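Local coordinates for protein putative esterase/lipase/thioesterase (Silicibacter sp., PDB 2PBL) that is a putative esterase, lipase or thioesterase of the alpha/beta-hydrolase fold, and probably hydrolyses ester or thioester bonds in a substrate not yet identified, at residues A[141-154]-A[193-207]. Sequence-based numbering, arbitrary orientation.
Sequences HLVARMLDPEVLPE and AESPVEMQNRYDAKV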
loop_
_atom_site.group_PDB
_atom_site.type_symbol
_atom_site.label_atom_id
_atom_site.label_comp_id
_atom_site.label_asym_id
_atom_site.label_seq_id
_atom_site.Cartn_x
_atom_site.Cartn_y
_atom_site.Cartn_z
ATOM N N HIS A 141 5.450 -1.498 -0.269
ATOM C CA HIS A 141 6.732 -0.810 -0.299
ATOM C C HIS A 141 6.561 0.639 0.142
ATOM O O HIS A 141 7.276 1.151 1.039
ATOM C CB HIS A 141 7.322 -0.870 -1.692
ATOM C CG HIS A 141 8.386 0.156 -1.921
ATOM N ND1 HIS A 141 8.086 1.419 -2.364
ATOM C CD2 HIS A 141 9.723 0.119 -1.721
ATOM C CE1 HIS A 141 9.198 2.132 -2.405
ATOM N NE2 HIS A 141 10.212 1.363 -2.035
ATOM N N LEU A 142 5.580 1.302 -0.428
ATOM C CA LEU A 142 5.390 2.730 -0.155
ATOM C C LEU A 142 4.981 3.019 1.305
ATOM O O LEU A 142 5.444 3.983 1.923
ATOM C CB LEU A 142 4.369 3.285 -1.135
ATOM C CG LEU A 142 4.800 3.312 -2.617
ATOM C CD1 LEU A 142 3.587 3.485 -3.535
ATOM C CD2 LEU A 142 5.903 4.416 -2.825
ATOM N N VAL A 143 4.135 2.176 1.896
ATOM C CA VAL A 143 3.796 2.421 3.303
ATOM C C VAL A 143 4.986 2.130 4.221
ATOM O O VAL A 143 5.154 2.811 5.213
ATOM C CB VAL A 143 2.483 1.742 3.801
ATOM C CG1 VAL A 143 1.267 2.347 3.103
ATOM C CG2 VAL A 143 2.535 0.220 3.699
ATOM N N ALA A 144 5.850 1.173 3.861
ATOM C CA ALA A 144 7.053 0.884 4.632
ATOM C C ALA A 144 8.037 2.098 4.661
ATOM O O ALA A 144 8.561 2.437 5.705
ATOM C CB ALA A 144 7.727 -0.319 4.094
ATOM N N ARG A 145 8.164 2.780 3.554
ATOM C CA ARG A 145 9.004 3.982 3.431
ATOM C C ARG A 145 8.515 5.144 4.276
ATOM O O ARG A 145 9.268 6.105 4.523
ATOM C CB ARG A 145 9.006 4.436 1.972
ATOM C CG ARG A 145 9.521 3.434 0.985
ATOM C CD ARG A 145 11.003 3.242 1.170
ATOM N NE ARG A 145 11.698 4.472 0.727
ATOM C CZ ARG A 145 12.455 5.304 1.456
ATOM N NH1 ARG A 145 12.712 5.141 2.748
ATOM N NH2 ARG A 145 12.955 6.365 0.839
HETATM N N MSE A 146 7.220 5.128 4.646
HETATM C CA MSE A 146 6.644 6.200 5.470
HETATM C C MSE A 146 7.169 6.201 6.889
HETATM O O MSE A 146 6.978 7.182 7.606
HETATM C CB MSE A 146 5.137 6.107 5.481
HETATM C CG MSE A 146 4.452 6.324 4.122
HETATM SE SE MSE A 146 5.004 8.013 3.329
HETATM C CE MSE A 146 6.456 7.282 2.050
ATOM N N LEU A 147 7.820 5.115 7.315
ATOM C CA LEU A 147 8.396 5.061 8.646
ATOM C C LEU A 147 9.783 5.711 8.683
ATOM O O LEU A 147 10.381 5.793 9.754
ATOM C CB LEU A 147 8.461 3.634 9.165
ATOM C CG LEU A 147 7.106 3.030 9.510
ATOM C CD1 LEU A 147 7.231 1.549 9.884
ATOM C CD2 LEU A 147 6.489 3.835 10.671
ATOM N N ASP A 148 10.281 6.138 7.526
ATOM C CA ASP A 148 11.561 6.825 7.417
ATOM C C ASP A 148 11.394 8.331 7.803
ATOM O O ASP A 148 10.700 9.077 7.121
ATOM C CB ASP A 148 12.056 6.703 6.006
ATOM C CG ASP A 148 13.486 7.182 5.845
ATOM O OD1 ASP A 148 14.007 7.914 6.717
ATOM O OD2 ASP A 148 14.071 6.819 4.809
ATOM N N PRO A 149 12.021 8.758 8.918
ATOM C CA PRO A 149 11.893 10.155 9.345
ATOM C C PRO A 149 12.400 11.196 8.391
ATOM O O PRO A 149 12.112 12.388 8.555
ATOM C CB PRO A 149 12.695 10.196 10.656
ATOM C CG PRO A 149 12.628 8.730 11.135
ATOM C CD PRO A 149 12.833 7.983 9.871
ATOM N N GLU A 150 13.226 10.779 7.436
ATOM C CA GLU A 150 13.716 11.680 6.397
ATOM C C GLU A 150 12.686 11.860 5.297
ATOM O O GLU A 150 12.765 12.780 4.487
ATOM C CB GLU A 150 15.030 11.104 5.847
ATOM C CG GLU A 150 15.833 12.036 5.033
ATOM C CD GLU A 150 17.183 11.459 4.650
ATOM O OE1 GLU A 150 18.059 11.386 5.538
ATOM O OE2 GLU A 150 17.419 11.186 3.443
ATOM N N VAL A 151 11.717 10.953 5.245
ATOM C CA VAL A 151 10.665 10.996 4.243
ATOM C C VAL A 151 9.379 11.695 4.705
ATOM O O VAL A 151 8.873 12.584 4.009
ATOM C CB VAL A 151 10.385 9.575 3.700
ATOM C CG1 VAL A 151 9.255 9.563 2.702
ATOM C CG2 VAL A 151 11.672 9.006 3.043
ATOM N N LEU A 152 8.834 11.293 5.852
ATOM C CA LEU A 152 7.554 11.837 6.366
ATOM C C LEU A 152 7.811 12.806 7.551
ATOM O O LEU A 152 8.689 12.537 8.335
ATOM C CB LEU A 152 6.698 10.642 6.816
ATOM C CG LEU A 152 5.250 10.926 7.197
ATOM C CD1 LEU A 152 4.467 11.179 5.974
ATOM C CD2 LEU A 152 4.701 9.730 7.936
ATOM N N PRO A 153 7.109 13.956 7.624
ATOM C CA PRO A 153 7.330 14.888 8.726
ATOM C C PRO A 153 7.103 14.245 10.092
ATOM O O PRO A 153 6.234 13.389 10.216
ATOM C CB PRO A 153 6.293 16.019 8.485
ATOM C CG PRO A 153 5.971 15.943 7.053
ATOM C CD PRO A 153 6.128 14.480 6.667
ATOM N N GLU A 154 7.915 14.640 11.072
ATOM C CA GLU A 154 7.793 14.167 12.472
ATOM C C GLU A 154 6.341 14.237 12.988
ATOM O O GLU A 154 5.831 13.304 13.626
ATOM C CB GLU A 154 8.676 15.061 13.354
ATOM C CG GLU A 154 8.639 14.762 14.825
ATOM C CD GLU A 154 9.464 13.559 15.173
ATOM O OE1 GLU A 154 8.872 12.491 15.507
ATOM O OE2 GLU A 154 10.711 13.692 15.078
ATOM N N ALA A 193 18.788 2.667 -2.020
ATOM C CA ALA A 193 18.229 3.852 -1.389
ATOM C C ALA A 193 16.724 3.720 -1.114
ATOM O O ALA A 193 16.227 4.202 -0.094
ATOM C CB ALA A 193 18.447 5.048 -2.268
ATOM N N GLU A 194 16.015 3.086 -2.039
ATOM C CA GLU A 194 14.552 2.929 -1.908
ATOM C C GLU A 194 14.073 1.597 -1.297
ATOM O O GLU A 194 12.871 1.347 -1.272
ATOM C CB GLU A 194 13.837 3.187 -3.227
ATOM C CG GLU A 194 13.762 4.687 -3.559
ATOM C CD GLU A 194 13.037 5.447 -2.523
ATOM O OE1 GLU A 194 12.015 4.932 -2.060
ATOM O OE2 GLU A 194 13.507 6.549 -2.091
ATOM N N SER A 195 14.995 0.790 -0.783
ATOM C CA SER A 195 14.662 -0.491 -0.211
ATOM C C SER A 195 14.419 -0.371 1.295
ATOM O O SER A 195 15.300 -0.003 2.038
ATOM C CB SER A 195 15.778 -1.515 -0.441
ATOM O OG SER A 195 15.998 -1.729 -1.824
ATOM N N PRO A 196 13.209 -0.696 1.747
ATOM C CA PRO A 196 12.858 -0.742 3.155
ATOM C C PRO A 196 13.810 -1.582 4.025
ATOM O O PRO A 196 14.054 -1.224 5.165
ATOM C CB PRO A 196 11.445 -1.343 3.097
ATOM C CG PRO A 196 10.939 -0.843 1.852
ATOM C CD PRO A 196 12.013 -0.923 0.917
ATOM N N VAL A 197 14.374 -2.675 3.497
ATOM C CA VAL A 197 15.307 -3.458 4.302
ATOM C C VAL A 197 16.541 -2.639 4.705
ATOM O O VAL A 197 17.163 -2.952 5.710
ATOM C CB VAL A 197 15.792 -4.774 3.629
ATOM C CG1 VAL A 197 14.675 -5.679 3.398
ATOM C CG2 VAL A 197 16.579 -4.490 2.346
ATOM N N GLU A 198 16.842 -1.576 3.960
ATOM C CA GLU A 198 17.994 -0.694 4.251
ATOM C C GLU A 198 17.772 0.390 5.287
ATOM O O GLU A 198 18.708 1.081 5.692
ATOM C CB GLU A 198 18.434 -0.021 2.956
ATOM C CG GLU A 198 18.893 -1.012 1.962
ATOM C CD GLU A 198 20.114 -1.788 2.436
ATOM O OE1 GLU A 198 21.108 -1.139 2.822
ATOM O OE2 GLU A 198 20.052 -3.040 2.415
HETATM N N MSE A 199 16.523 0.566 5.703
HETATM C CA MSE A 199 16.170 1.641 6.599
HETATM C C MSE A 199 16.532 1.286 7.977
HETATM O O MSE A 199 16.067 0.296 8.511
HETATM C CB MSE A 199 14.679 1.939 6.496
HETATM C CG MSE A 199 14.347 2.655 5.309
HETATM SE SE MSE A 199 12.329 2.523 5.048
HETATM C CE MSE A 199 11.624 3.123 6.776
ATOM N N GLN A 200 17.385 2.111 8.561
ATOM C CA GLN A 200 17.830 1.880 9.916
ATOM C C GLN A 200 17.094 2.718 10.907
ATOM O O GLN A 200 16.984 2.345 12.068
ATOM C CB GLN A 200 19.323 2.127 9.985
ATOM C CG GLN A 200 20.115 1.313 8.981
ATOM C CD GLN A 200 19.884 -0.189 9.127
ATOM O OE1 GLN A 200 19.473 -0.684 10.195
ATOM N NE2 GLN A 200 20.130 -0.926 8.040
ATOM N N ASN A 201 16.554 3.841 10.476
ATOM C CA ASN A 201 15.860 4.712 11.375
ATOM C C ASN A 201 14.417 4.619 11.046
ATOM O O ASN A 201 14.049 4.813 9.890
ATOM C CB ASN A 201 16.354 6.141 11.184
ATOM C CG ASN A 201 17.845 6.247 11.371
ATOM O OD1 ASN A 201 18.567 6.678 10.458
ATOM N ND2 ASN A 201 18.330 5.777 12.529
ATOM N N ARG A 202 13.591 4.264 12.034
ATOM C CA ARG A 202 12.181 4.160 11.778
ATOM C C ARG A 202 11.345 4.757 12.885
ATOM O O ARG A 202 11.710 4.678 14.033
ATOM C CB ARG A 202 11.792 2.704 11.579
ATOM C CG ARG A 202 12.538 2.062 10.418
ATOM C CD ARG A 202 12.173 0.653 10.214
ATOM N NE ARG A 202 12.379 -0.206 11.384
ATOM C CZ ARG A 202 13.511 -0.818 11.705
ATOM N NH1 ARG A 202 14.614 -0.670 10.980
ATOM N NH2 ARG A 202 13.540 -1.593 12.783
ATOM N N TYR A 203 10.284 5.444 12.516
ATOM C CA TYR A 203 9.315 5.857 13.489
ATOM C C TYR A 203 8.831 4.619 14.232
ATOM O O TYR A 203 8.759 3.506 13.679
ATOM C CB TYR A 203 8.109 6.533 12.840
ATOM C CG TYR A 203 8.402 7.936 12.311
ATOM C CD1 TYR A 203 8.718 8.965 13.190
ATOM C CD2 TYR A 203 8.311 8.233 10.956
ATOM C CE1 TYR A 203 8.975 10.206 12.740
ATOM C CE2 TYR A 203 8.558 9.492 10.494
ATOM C CZ TYR A 203 8.898 10.483 11.392
ATOM O OH TYR A 203 9.105 11.762 10.936
ATOM N N ASP A 204 8.485 4.836 15.492
ATOM C CA ASP A 204 7.990 3.795 16.343
ATOM C C ASP A 204 6.565 3.468 15.891
ATOM O O ASP A 204 5.668 4.355 15.854
ATOM C CB ASP A 204 7.971 4.261 17.798
ATOM C CG ASP A 204 9.375 4.525 18.351
ATOM O OD1 ASP A 204 9.908 5.627 18.148
ATOM O OD2 ASP A 204 9.900 3.625 19.008
ATOM N N ALA A 205 6.352 2.201 15.578
ATOM C CA ALA A 205 5.041 1.725 15.093
ATOM C C ALA A 205 5.095 0.212 15.059
ATOM O O ALA A 205 6.177 -0.347 14.912
ATOM C CB ALA A 205 4.737 2.242 13.735
ATOM N N LYS A 206 3.946 -0.440 15.246
ATOM C CA LYS A 206 3.911 -1.894 15.199
ATOM C C LYS A 206 3.748 -2.217 13.711
ATOM O O LYS A 206 2.743 -1.829 13.067
ATOM C CB LYS A 206 2.749 -2.450 16.008
ATOM C CG LYS A 206 2.821 -3.962 16.262
ATOM C CD LYS A 206 1.628 -4.386 17.154
ATOM C CE LYS A 206 1.681 -5.820 17.749
ATOM N NZ LYS A 206 0.434 -6.046 18.657
ATOM N N VAL A 207 4.723 -2.942 13.189
ATOM C CA VAL A 207 4.761 -3.333 11.811
ATOM C C VAL A 207 4.457 -4.840 11.728
ATOM O O VAL A 207 5.082 -5.635 12.394
ATOM C CB VAL A 207 6.179 -3.104 11.182
ATOM C CG1 VAL A 207 6.158 -3.557 9.673
ATOM C CG2 VAL A 207 6.600 -1.668 11.291
#
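Glu-194 OE1 is gripped twice: Arg-145 NE donates to it at 2.8 Å, and Thr-113 OG1 of helix 109-126 also bonds to it. Arg-145 NH2 reaches Glu-194 OE2 at 3.0 Å, a side-on, two-nitrogen salt bridge, yet both carboxylate oxygens are met from above their plane, the two flat groups being turned 59° apart. On the same guanidinium, NH1 donates to the anti lone pair of Asp-148 OD2, which lies in the guanidinium plane, a second salt bridge (3.0 Å), and the selenium of selenomethionine Met-199 sits at the edge, 3.5 Å from NH1. Bends at chi2 and chi3 carry the guanidinium to Glu-194. Arg-145 CG lies over the rim of one face of the His-141 ring, whose NE2 gives an in-plane bond to Glu-194 O. Replacing this arginine by an alanine is likely to leave the carboxylates of Glu-194 and Asp-148 without the positive partner they share.

Within the type I turn from Arg-145 to Asp-148, Leu-147 O accepts from Tyr-203 N (2.8 Å, 162° at the hydrogen). The tyrosine OH bonds to Leu-152 O at 2.7 Å, while Pro-149 CG stands over the ring centre, 7° off the normal, in a CH-pi contact. Leu-147 CD1 meets Val-207 CG2 at 3.6 Å, joining this turn to strand 206-212. Charge pairing at one end and a ring held by OH and face at the other thus fix the chain leading into that strand against the helix that probably follows the nucleophile elbow and the loop after it.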